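Local coordinates for protein probable M18-family aminopeptidase 1 (Thermotoga maritima, PDB 2GLF) that is probably a zinc-dependent metalloaminopeptidase of the M18 family, expected to remove residues from the N termini of peptides, and assembles as twelve subunits, at residues 343-354 against 380-391; 52-62 against 298-306. All blocks are in the same frame, centred on the assembly; numbering follows the deposited sequence.

From the N terminus, the chain first passes through the loop 52-62, between strands 50-51 and 64-67. Contact 2 forms when helix 292-303 and its end reach this loop, closing a span of 235 residues. Contact 1 opens afterwards and closes a much shorter one, in which 25 residues, including most of helix 370-382, separate 343-354 from 380-391. The two are in series, neither nested nor crossed, with centres about 36 Å apart. Both lie at edges of the large mixed sheet: contact 2 packs helix 292-303 against the loop following edge strand 50-51, and contact 1 pairs strand 351-354 with 387-389, the outermost strand within this chain at the other end.

Contact 1 (343-354 against 380-391)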
loop_
_atom_site.group_PDB
_atom_site.type_symbol
_atom_site.label_atom_id
_atom_site.label_comp_id
_atom_site.label_asym_id
_atom_site.label_seq_id
_atom_site.Cartn_x
_atom_site.Cartn_y
_atom_site.Cartn_z
ATOM N N ASN A 343 2.139 -35.392 16.671
ATOM C CA ASN A 343 0.809 -35.952 16.409
ATOM C C ASN A 343 0.574 -36.106 14.909
ATOM O O ASN A 343 -0.568 -36.050 14.442
ATOM C CB ASN A 343 -0.282 -35.056 17.008
ATOM C CG ASN A 343 -0.417 -35.222 18.515
ATOM O OD1 ASN A 343 -1.116 -36.113 18.992
ATOM N ND2 ASN A 343 0.264 -34.367 19.270
ATOM N N ALA A 344 1.665 -36.303 14.164
ATOM C CA ALA A 344 1.613 -36.467 12.712
ATOM C C ALA A 344 2.092 -37.854 12.298
ATOM O O ALA A 344 3.031 -38.399 12.872
ATOM C CB ALA A 344 2.467 -35.413 12.047
ATOM N N PRO A 345 1.452 -38.444 11.285
ATOM C CA PRO A 345 1.852 -39.774 10.829
ATOM C C PRO A 345 3.093 -39.760 9.947
ATOM O O PRO A 345 3.354 -38.784 9.237
ATOM C CB PRO A 345 0.625 -40.250 10.069
ATOM C CG PRO A 345 0.139 -38.984 9.443
ATOM C CD PRO A 345 0.235 -37.995 10.588
ATOM N N LYS A 346 3.850 -40.854 9.997
ATOM C CA LYS A 346 5.057 -41.015 9.192
ATOM C C LYS A 346 4.833 -42.240 8.303
ATOM O O LYS A 346 4.184 -43.207 8.727
ATOM C CB LYS A 346 6.273 -41.258 10.091
ATOM C CG LYS A 346 6.531 -40.191 11.134
ATOM C CD LYS A 346 7.075 -38.919 10.514
ATOM C CE LYS A 346 8.341 -38.476 11.230
ATOM N NZ LYS A 346 9.372 -39.541 11.146
ATOM N N LEU A 347 5.365 -42.201 7.080
ATOM C CA LEU A 347 5.224 -43.319 6.143
ATOM C C LEU A 347 5.878 -44.599 6.660
ATOM O O LEU A 347 6.995 -44.573 7.169
ATOM C CB LEU A 347 5.849 -42.971 4.790
ATOM C CG LEU A 347 5.190 -41.902 3.924
ATOM C CD1 LEU A 347 6.114 -41.570 2.759
ATOM C CD2 LEU A 347 3.846 -42.400 3.424
ATOM N N GLY A 348 5.176 -45.718 6.525
ATOM C CA GLY A 348 5.718 -46.990 6.965
ATOM C C GLY A 348 5.661 -47.270 8.457
ATOM O O GLY A 348 6.251 -48.248 8.929
ATOM N N TYR A 349 4.961 -46.427 9.211
ATOM C CA TYR A 349 4.860 -46.644 10.647
ATOM C C TYR A 349 3.477 -47.086 11.107
ATOM O O TYR A 349 3.066 -46.807 12.236
ATOM C CB TYR A 349 5.325 -45.400 11.413
ATOM C CG TYR A 349 6.834 -45.335 11.514
ATOM C CD1 TYR A 349 7.619 -45.046 10.396
ATOM C CD2 TYR A 349 7.482 -45.658 12.705
ATOM C CE1 TYR A 349 9.007 -45.089 10.465
ATOM C CE2 TYR A 349 8.869 -45.704 12.779
ATOM C CZ TYR A 349 9.623 -45.422 11.659
ATOM O OH TYR A 349 10.993 -45.487 11.735
ATOM N N GLY A 350 2.771 -47.779 10.219
ATOM C CA GLY A 350 1.460 -48.301 10.554
ATOM C C GLY A 350 0.242 -47.554 10.059
ATOM O O GLY A 350 0.350 -46.560 9.346
ATOM N N VAL A 351 -0.926 -48.060 10.444
ATOM C CA VAL A 351 -2.194 -47.456 10.070
ATOM C C VAL A 351 -2.350 -46.224 10.939
ATOM O O VAL A 351 -1.927 -46.218 12.100
ATOM C CB VAL A 351 -3.380 -48.389 10.369
ATOM C CG1 VAL A 351 -4.581 -47.977 9.549
ATOM C CG2 VAL A 351 -2.999 -49.819 10.085
ATOM N N ALA A 352 -2.953 -45.184 10.380
ATOM C CA ALA A 352 -3.158 -43.956 11.125
ATOM C C ALA A 352 -4.535 -43.948 11.742
ATOM O O ALA A 352 -5.530 -44.239 11.075
ATOM C CB ALA A 352 -2.996 -42.754 10.217
ATOM N N LEU A 353 -4.581 -43.630 13.031
ATOM C CA LEU A 353 -5.833 -43.547 13.770
ATOM C C LEU A 353 -6.071 -42.053 13.976
ATOM O O LEU A 353 -5.308 -41.382 14.675
ATOM C CB LEU A 353 -5.701 -44.291 15.108
ATOM C CG LEU A 353 -6.899 -44.393 16.058
ATOM C CD1 LEU A 353 -6.708 -45.579 16.979
ATOM C CD2 LEU A 353 -7.048 -43.109 16.864
ATOM N N VAL A 354 -7.112 -41.533 13.333
ATOM C CA VAL A 354 -7.454 -40.115 13.410
ATOM C C VAL A 354 -8.677 -39.912 14.288
ATOM O O VAL A 354 -9.793 -40.277 13.903
ATOM C CB VAL A 354 -7.780 -39.543 12.014
ATOM C CG1 VAL A 354 -7.783 -38.045 12.068
ATOM C CG2 VAL A 354 -6.782 -40.051 10.985
ATOM N N LEU A 380 -6.505 -53.569 18.290
ATOM C CA LEU A 380 -5.253 -53.362 17.579
ATOM C C LEU A 380 -4.068 -53.955 18.315
ATOM O O LEU A 380 -3.434 -54.886 17.829
ATOM C CB LEU A 380 -5.007 -51.872 17.339
ATOM C CG LEU A 380 -5.946 -51.163 16.361
ATOM C CD1 LEU A 380 -5.517 -49.708 16.237
ATOM C CD2 LEU A 380 -5.929 -51.854 14.999
ATOM N N ASN A 381 -3.769 -53.414 19.488
ATOM C CA ASN A 381 -2.642 -53.902 20.265
ATOM C C ASN A 381 -2.702 -55.405 20.527
ATOM O O ASN A 381 -1.672 -56.088 20.480
ATOM C CB ASN A 381 -2.542 -53.142 21.587
ATOM C CG ASN A 381 -2.161 -51.696 21.389
ATOM O OD1 ASN A 381 -1.276 -51.381 20.595
ATOM N ND2 ASN A 381 -2.818 -50.807 22.119
ATOM N N GLU A 382 -3.898 -55.924 20.792
ATOM C CA GLU A 382 -4.052 -57.351 21.048
ATOM C C GLU A 382 -3.736 -58.218 19.823
ATOM O O GLU A 382 -3.152 -59.299 19.959
ATOM C CB GLU A 382 -5.457 -57.633 21.575
ATOM C CG GLU A 382 -5.494 -57.697 23.095
ATOM C CD GLU A 382 -6.885 -57.541 23.676
ATOM O OE1 GLU A 382 -7.874 -57.797 22.957
ATOM O OE2 GLU A 382 -6.985 -57.171 24.866
ATOM N N GLN A 383 -4.103 -57.747 18.633
ATOM C CA GLN A 383 -3.818 -58.489 17.410
ATOM C C GLN A 383 -2.422 -58.132 16.886
ATOM O O GLN A 383 -2.007 -58.590 15.812
ATOM C CB GLN A 383 -4.858 -58.178 16.332
ATOM C CG GLN A 383 -6.277 -58.558 16.691
ATOM C CD GLN A 383 -6.383 -59.967 17.235
ATOM O OE1 GLN A 383 -6.012 -60.233 18.377
ATOM N NE2 GLN A 383 -6.886 -60.881 16.416
ATOM N N GLY A 384 -1.706 -57.304 17.645
ATOM C CA GLY A 384 -0.363 -56.901 17.255
ATOM C C GLY A 384 -0.287 -56.048 16.002
ATOM O O GLY A 384 0.685 -56.121 15.252
ATOM N N VAL A 385 -1.309 -55.233 15.771
ATOM C CA VAL A 385 -1.336 -54.368 14.600
ATOM C C VAL A 385 -0.515 -53.099 14.849
ATOM O O VAL A 385 -0.662 -52.439 15.877
ATOM C CB VAL A 385 -2.778 -53.965 14.254
ATOM C CG1 VAL A 385 -2.821 -53.308 12.892
ATOM C CG2 VAL A 385 -3.674 -55.176 14.298
ATOM N N ILE A 386 0.358 -52.769 13.905
ATOM C CA ILE A 386 1.189 -51.577 14.013
ATOM C C ILE A 386 0.352 -50.349 13.645
ATOM O O ILE A 386 -0.182 -50.265 12.541
ATOM C CB ILE A 386 2.423 -51.662 13.062
ATOM C CG1 ILE A 386 3.490 -52.595 13.645
ATOM C CG2 ILE A 386 3.027 -50.291 12.866
ATOM C CD1 ILE A 386 3.046 -54.019 13.808
ATOM N N TRP A 387 0.229 -49.400 14.567
ATOM C CA TRP A 387 -0.548 -48.194 14.290
ATOM C C TRP A 387 0.104 -46.943 14.890
ATOM O O TRP A 387 1.001 -47.026 15.735
ATOM C CB TRP A 387 -1.979 -48.350 14.822
ATOM C CG TRP A 387 -2.057 -48.475 16.315
ATOM C CD1 TRP A 387 -1.693 -49.555 17.074
ATOM C CD2 TRP A 387 -2.444 -47.450 17.236
ATOM N NE1 TRP A 387 -1.823 -49.259 18.412
ATOM C CE2 TRP A 387 -2.281 -47.975 18.539
ATOM C CE3 TRP A 387 -2.910 -46.135 17.088
ATOM C CZ2 TRP A 387 -2.567 -47.229 19.688
ATOM C CZ3 TRP A 387 -3.195 -45.393 18.231
ATOM C CH2 TRP A 387 -3.021 -45.943 19.514
ATOM N N GLN A 388 -0.351 -45.780 14.440
ATOM C CA GLN A 388 0.182 -44.506 14.912
ATOM C C GLN A 388 -0.945 -43.478 14.947
ATOM O O GLN A 388 -1.922 -43.614 14.218
ATOM C CB GLN A 388 1.304 -44.035 13.971
ATOM C CG GLN A 388 0.875 -43.872 12.519
ATOM C CD GLN A 388 2.017 -43.463 11.600
ATOM O OE1 GLN A 388 2.876 -42.662 11.975
ATOM N NE2 GLN A 388 2.020 -43.996 10.379
ATOM N N VAL A 389 -0.821 -42.462 15.796
ATOM C CA VAL A 389 -1.856 -41.429 15.875
ATOM C C VAL A 389 -1.584 -40.414 14.781
ATOM O O VAL A 389 -0.434 -40.180 14.427
ATOM C CB VAL A 389 -1.869 -40.696 17.255
ATOM C CG1 VAL A 389 -1.066 -41.480 18.274
ATOM C CG2 VAL A 389 -1.344 -39.279 17.119
ATOM N N ALA A 390 -2.639 -39.814 14.245
ATOM C CA ALA A 390 -2.462 -38.824 13.191
ATOM C C ALA A 390 -3.422 -37.652 13.326
ATOM O O ALA A 390 -4.582 -37.813 13.696
ATOM C CB ALA A 390 -2.624 -39.474 11.823
ATOM N N THR A 391 -2.910 -36.468 13.023
ATOM C CA THR A 391 -3.683 -35.243 13.084
ATOM C C THR A 391 -3.488 -34.527 11.758
ATOM O O THR A 391 -2.395 -34.552 11.188
ATOM C CB THR A 391 -3.189 -34.343 14.216
ATOM O OG1 THR A 391 -3.355 -35.016 15.471
ATOM C CG2 THR A 391 -3.973 -33.057 14.240
#
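Leu353 and Trp387 make the apolar centre, their side chains running side by side from neighbouring parallel strands. Leu353 CD1 comes obliquely to the six-membered part of the indole, 3.7 Å from Trp387 CZ3, while Leu380 CD1 at the end of helix 370-382 lies over one face of the ring. Trp387 has CG between the backbone N and the carbonyl carbon (chi1 65°), which helps bring NE1 to a nearly straight hydrogen bond with Asn381 OD1 (3.1 Å), the oxygen in the ring plane. Smaller groups meet near Ala352: its CB is 3.7 Å from Ala390 CB, and Pro345 CD rests on the same Ala390 methyl. Small residues suit Ala352 and Ala390, because Cys328 of strand 321-329 packs on them and on Pro345.

Outward from these lie the backbone bonds of a parallel pair. Gln388 gives its N-H to Val351 O and accepts at its own O from Leu353 N, so its two bonds flank Ala352. Glycine suits the place of Gly350: its positive phi would jam a CB against the preceding carbonyl, and a CB would also point at the Ile386 carbonyl.

At the polar edge the extended Gln388 side chain hydrogen-bonds to the backbone of the type II turn from Lys346 to Tyr349. OE1 accepts from Lys346 N at 2.9 Å, nearly straight. NE2 gives one hydrogen to Lys346 O at 2.8 Å, in the amide plane. The other goes to Gly350 O, from above that carbonyl's plane. A leucine in its place would probably leave Lys346 N, Lys346 O and Gly350 O without these mates and the turn freer to shift. Across the segments the polar pairing is thus mainly amide to backbone: one buried amide, held by three bonds across the contact, with Arg4 adding a weak one at OE1, while charged Arg4 and Asp435 hold the same loop from outside.

Contact 2 (52-62 against 298-306); sequences LEDFAGDPMNM and RQILKMQGA
Met303, a selenomethionine, reaches from the helix into a pocket formed by Leu52, Phe55 and Met62. Its SE lies 3.5 Å from CE of Met62, also selenomethionine. The same SE is 3.7 Å from Leu52 CD1. Its terminal CE comes to the edge of the Phe55 ring, near the ring plane, 4.0 Å from Phe55 CB. The long, flexible, unbranched methionine chain, with selenium in place of sulfur here, can touch three apolar partners at once. Leu52 and Met303 run antiparallel alongside each other; with CG anti to the backbone N (chi1 -179°), the two Leu52 methyls are spread along the helix, CD1 to Ile300 CG1 and CD2 to the aliphatic Gln299 CG at 3.7 Å. One helical turn separates Gln299 from Met303. At the helix end Pro59 CB meets Gln304 CG at 3.5 Å.

The second shell sets these groups in place. Phe55 is sandwiched, Gly57 N over one face and Met62 CG over the opposite one, which probably limits the rotation of the ring. A type I turn from Asp58 to Asn61 presents the rigid Pro59, while Gly305, with positive phi, ends the helix in a Schellman motif.

Around this, Leu52 and Phe55 also rest on Val64 of strand 64-67, Leu301 turns to helix 310-318, and Arg298 and Lys302 form salt bridges with Asp314 and Asp308 of a neighbouring subunit, so helix 292-303 lies between the loop and that interface.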
loop_
_atom_site.group_PDB
_atom_site.type_symbol
_atom_site.label_atom_id
_atom_site.label_comp_id
_atom_site.label_asym_id
_atom_site.label_seq_id
_atom_site.Cartn_x
_atom_site.Cartn_y
_atom_site.Cartn_z
ATOM N N LEU A 52 -28.238 -58.454 -3.253
ATOM C CA LEU A 52 -29.252 -58.492 -2.198
ATOM C C LEU A 52 -30.607 -58.537 -2.906
ATOM O O LEU A 52 -30.717 -58.099 -4.049
ATOM C CB LEU A 52 -29.158 -57.232 -1.331
ATOM C CG LEU A 52 -30.126 -57.118 -0.153
ATOM C CD1 LEU A 52 -29.876 -58.265 0.794
ATOM C CD2 LEU A 52 -29.934 -55.792 0.568
ATOM N N GLU A 53 -31.626 -59.070 -2.242
ATOM C CA GLU A 53 -32.966 -59.182 -2.828
ATOM C C GLU A 53 -33.024 -60.392 -3.764
ATOM O O GLU A 53 -33.974 -61.176 -3.718
ATOM C CB GLU A 53 -33.344 -57.891 -3.576
ATOM C CG GLU A 53 -33.214 -57.945 -5.092
ATOM C CD GLU A 53 -33.148 -56.562 -5.716
ATOM O OE1 GLU A 53 -32.125 -55.872 -5.521
ATOM O OE2 GLU A 53 -34.117 -56.159 -6.393
ATOM N N ASP A 54 -32.006 -60.533 -4.613
ATOM C CA ASP A 54 -31.906 -61.669 -5.529
ATOM C C ASP A 54 -31.341 -62.825 -4.705
ATOM O O ASP A 54 -30.927 -63.845 -5.254
ATOM C CB ASP A 54 -30.926 -61.361 -6.672
ATOM C CG ASP A 54 -31.544 -60.519 -7.767
ATOM O OD1 ASP A 54 -32.433 -59.704 -7.454
ATOM O OD2 ASP A 54 -31.133 -60.662 -8.939
ATOM N N PHE A 55 -31.338 -62.648 -3.383
ATOM C CA PHE A 55 -30.786 -63.624 -2.446
ATOM C C PHE A 55 -31.498 -64.966 -2.259
ATOM O O PHE A 55 -31.254 -65.918 -3.007
ATOM C CB PHE A 55 -30.609 -62.967 -1.075
ATOM C CG PHE A 55 -30.016 -63.881 -0.040
ATOM C CD1 PHE A 55 -28.765 -64.460 -0.238
ATOM C CD2 PHE A 55 -30.714 -64.177 1.129
ATOM C CE1 PHE A 55 -28.215 -65.319 0.710
ATOM C CE2 PHE A 55 -30.174 -65.035 2.083
ATOM C CZ PHE A 55 -28.919 -65.607 1.871
ATOM N N ALA A 56 -32.355 -65.042 -1.243
ATOM C CA ALA A 56 -33.072 -66.274 -0.921
ATOM C C ALA A 56 -32.061 -67.315 -0.456
ATOM O O ALA A 56 -31.422 -67.970 -1.280
ATOM C CB ALA A 56 -33.827 -66.788 -2.142
ATOM N N GLY A 57 -31.906 -67.459 0.859
ATOM C CA GLY A 57 -30.958 -68.435 1.369
ATOM C C GLY A 57 -30.523 -68.271 2.816
ATOM O O GLY A 57 -29.330 -68.359 3.119
ATOM N N ASP A 58 -31.488 -68.037 3.703
ATOM C CA ASP A 58 -31.238 -67.869 5.142
ATOM C C ASP A 58 -30.742 -66.481 5.542
ATOM O O ASP A 58 -29.545 -66.189 5.490
ATOM C CB ASP A 58 -30.255 -68.930 5.653
ATOM C CG ASP A 58 -30.055 -68.863 7.159
ATOM O OD1 ASP A 58 -31.059 -68.884 7.903
ATOM O OD2 ASP A 58 -28.894 -68.791 7.605
ATOM N N PRO A 59 -31.665 -65.613 5.973
ATOM C CA PRO A 59 -31.369 -64.241 6.394
ATOM C C PRO A 59 -30.268 -64.154 7.445
ATOM O O PRO A 59 -29.712 -63.083 7.688
ATOM C CB PRO A 59 -32.710 -63.753 6.935
ATOM C CG PRO A 59 -33.696 -64.522 6.112
ATOM C CD PRO A 59 -33.102 -65.902 6.113
HETATM N N MSE A 60 -29.959 -65.285 8.069
HETATM C CA MSE A 60 -28.938 -65.320 9.102
HETATM C C MSE A 60 -27.559 -65.490 8.506
HETATM O O MSE A 60 -26.557 -65.265 9.178
HETATM C CB MSE A 60 -29.229 -66.451 10.086
HETATM C CG MSE A 60 -29.518 -65.977 11.501
HETATM SE SE MSE A 60 -30.695 -64.441 11.564
HETATM C CE MSE A 60 -32.197 -65.139 10.563
ATOM N N ASN A 61 -27.504 -65.894 7.246
ATOM C CA ASN A 61 -26.222 -66.068 6.588
ATOM C C ASN A 61 -26.288 -65.595 5.144
ATOM O O ASN A 61 -26.691 -66.343 4.253
ATOM C CB ASN A 61 -25.777 -67.526 6.639
ATOM C CG ASN A 61 -24.390 -67.726 6.061
ATOM O OD1 ASN A 61 -24.191 -67.646 4.849
ATOM N ND2 ASN A 61 -23.418 -67.970 6.931
HETATM N N MSE A 62 -25.889 -64.344 4.926
HETATM C CA MSE A 62 -25.908 -63.752 3.597
HETATM C C MSE A 62 -24.543 -63.172 3.252
HETATM O O MSE A 62 -23.835 -62.663 4.120
HETATM C CB MSE A 62 -26.939 -62.617 3.528
HETATM C CG MSE A 62 -28.357 -62.983 3.935
HETATM SE SE MSE A 62 -29.560 -61.439 4.008
HETATM C CE MSE A 62 -29.836 -61.200 2.123
ATOM N N ARG A 298 -32.379 -51.837 5.949
ATOM C CA ARG A 298 -33.788 -52.155 6.141
ATOM C C ARG A 298 -34.173 -53.385 5.317
ATOM O O ARG A 298 -34.912 -54.251 5.787
ATOM C CB ARG A 298 -34.671 -50.964 5.746
ATOM C CG ARG A 298 -34.862 -49.939 6.848
ATOM C CD ARG A 298 -35.986 -48.974 6.497
ATOM N NE ARG A 298 -35.612 -48.055 5.426
ATOM C CZ ARG A 298 -34.918 -46.934 5.608
ATOM N NH1 ARG A 298 -34.526 -46.582 6.822
ATOM N NH2 ARG A 298 -34.606 -46.170 4.572
ATOM N N GLN A 299 -33.669 -53.465 4.089
ATOM C CA GLN A 299 -33.972 -54.600 3.231
ATOM C C GLN A 299 -33.553 -55.882 3.938
ATOM O O GLN A 299 -34.298 -56.859 3.973
ATOM C CB GLN A 299 -33.230 -54.478 1.903
ATOM C CG GLN A 299 -33.566 -55.573 0.909
ATOM C CD GLN A 299 -35.050 -55.638 0.590
ATOM O OE1 GLN A 299 -35.652 -54.650 0.166
ATOM N NE2 GLN A 299 -35.647 -56.810 0.793
ATOM N N ILE A 300 -32.355 -55.861 4.510
ATOM C CA ILE A 300 -31.824 -57.012 5.220
ATOM C C ILE A 300 -32.653 -57.301 6.471
ATOM O O ILE A 300 -32.882 -58.464 6.817
ATOM C CB ILE A 300 -30.338 -56.777 5.607
ATOM C CG1 ILE A 300 -29.481 -56.748 4.335
ATOM C CG2 ILE A 300 -29.853 -57.866 6.583
ATOM C CD1 ILE A 300 -28.025 -56.432 4.584
ATOM N N LEU A 301 -33.106 -56.245 7.142
ATOM C CA LEU A 301 -33.913 -56.405 8.346
ATOM C C LEU A 301 -35.261 -57.065 8.053
ATOM O O LEU A 301 -35.688 -57.968 8.782
ATOM C CB LEU A 301 -34.132 -55.051 9.028
ATOM C CG LEU A 301 -32.941 -54.518 9.828
ATOM C CD1 LEU A 301 -33.279 -53.148 10.401
ATOM C CD2 LEU A 301 -32.599 -55.492 10.947
ATOM N N LYS A 302 -35.929 -56.615 6.991
ATOM C CA LYS A 302 -37.223 -57.179 6.614
ATOM C C LYS A 302 -37.033 -58.650 6.312
ATOM O O LYS A 302 -37.855 -59.483 6.696
ATOM C CB LYS A 302 -37.782 -56.479 5.378
ATOM C CG LYS A 302 -38.062 -55.013 5.594
ATOM C CD LYS A 302 -39.075 -54.791 6.708
ATOM C CE LYS A 302 -40.447 -55.308 6.319
ATOM N NZ LYS A 302 -41.452 -55.017 7.375
HETATM N N MSE A 303 -35.935 -58.959 5.628
HETATM C CA MSE A 303 -35.622 -60.333 5.275
HETATM C C MSE A 303 -35.435 -61.200 6.516
HETATM O O MSE A 303 -35.614 -62.412 6.464
HETATM C CB MSE A 303 -34.371 -60.376 4.406
HETATM C CG MSE A 303 -34.545 -59.649 3.089
HETATM SE SE MSE A 303 -33.009 -59.824 1.941
HETATM C CE MSE A 303 -33.669 -61.170 0.701
ATOM N N GLN A 304 -35.074 -60.574 7.631
ATOM C CA GLN A 304 -34.896 -61.298 8.878
ATOM C C GLN A 304 -36.179 -61.207 9.695
ATOM O O GLN A 304 -36.199 -61.525 10.884
ATOM C CB GLN A 304 -33.725 -60.724 9.665
ATOM C CG GLN A 304 -32.386 -61.027 9.032
ATOM C CD GLN A 304 -31.210 -60.616 9.898
ATOM O OE1 GLN A 304 -30.054 -60.859 9.544
ATOM N NE2 GLN A 304 -31.497 -59.991 11.037
ATOM N N GLY A 305 -37.249 -60.760 9.044
ATOM C CA GLY A 305 -38.533 -60.651 9.708
ATOM C C GLY A 305 -38.783 -59.368 10.475
ATOM O O GLY A 305 -39.715 -59.316 11.274
ATOM N N ALA A 306 -37.977 -58.335 10.243
ATOM C CA ALA A 306 -38.157 -57.062 10.947
ATOM C C ALA A 306 -39.625 -56.652 10.932
ATOM O O ALA A 306 -40.271 -56.650 9.881
ATOM C CB ALA A 306 -37.303 -55.976 10.301
#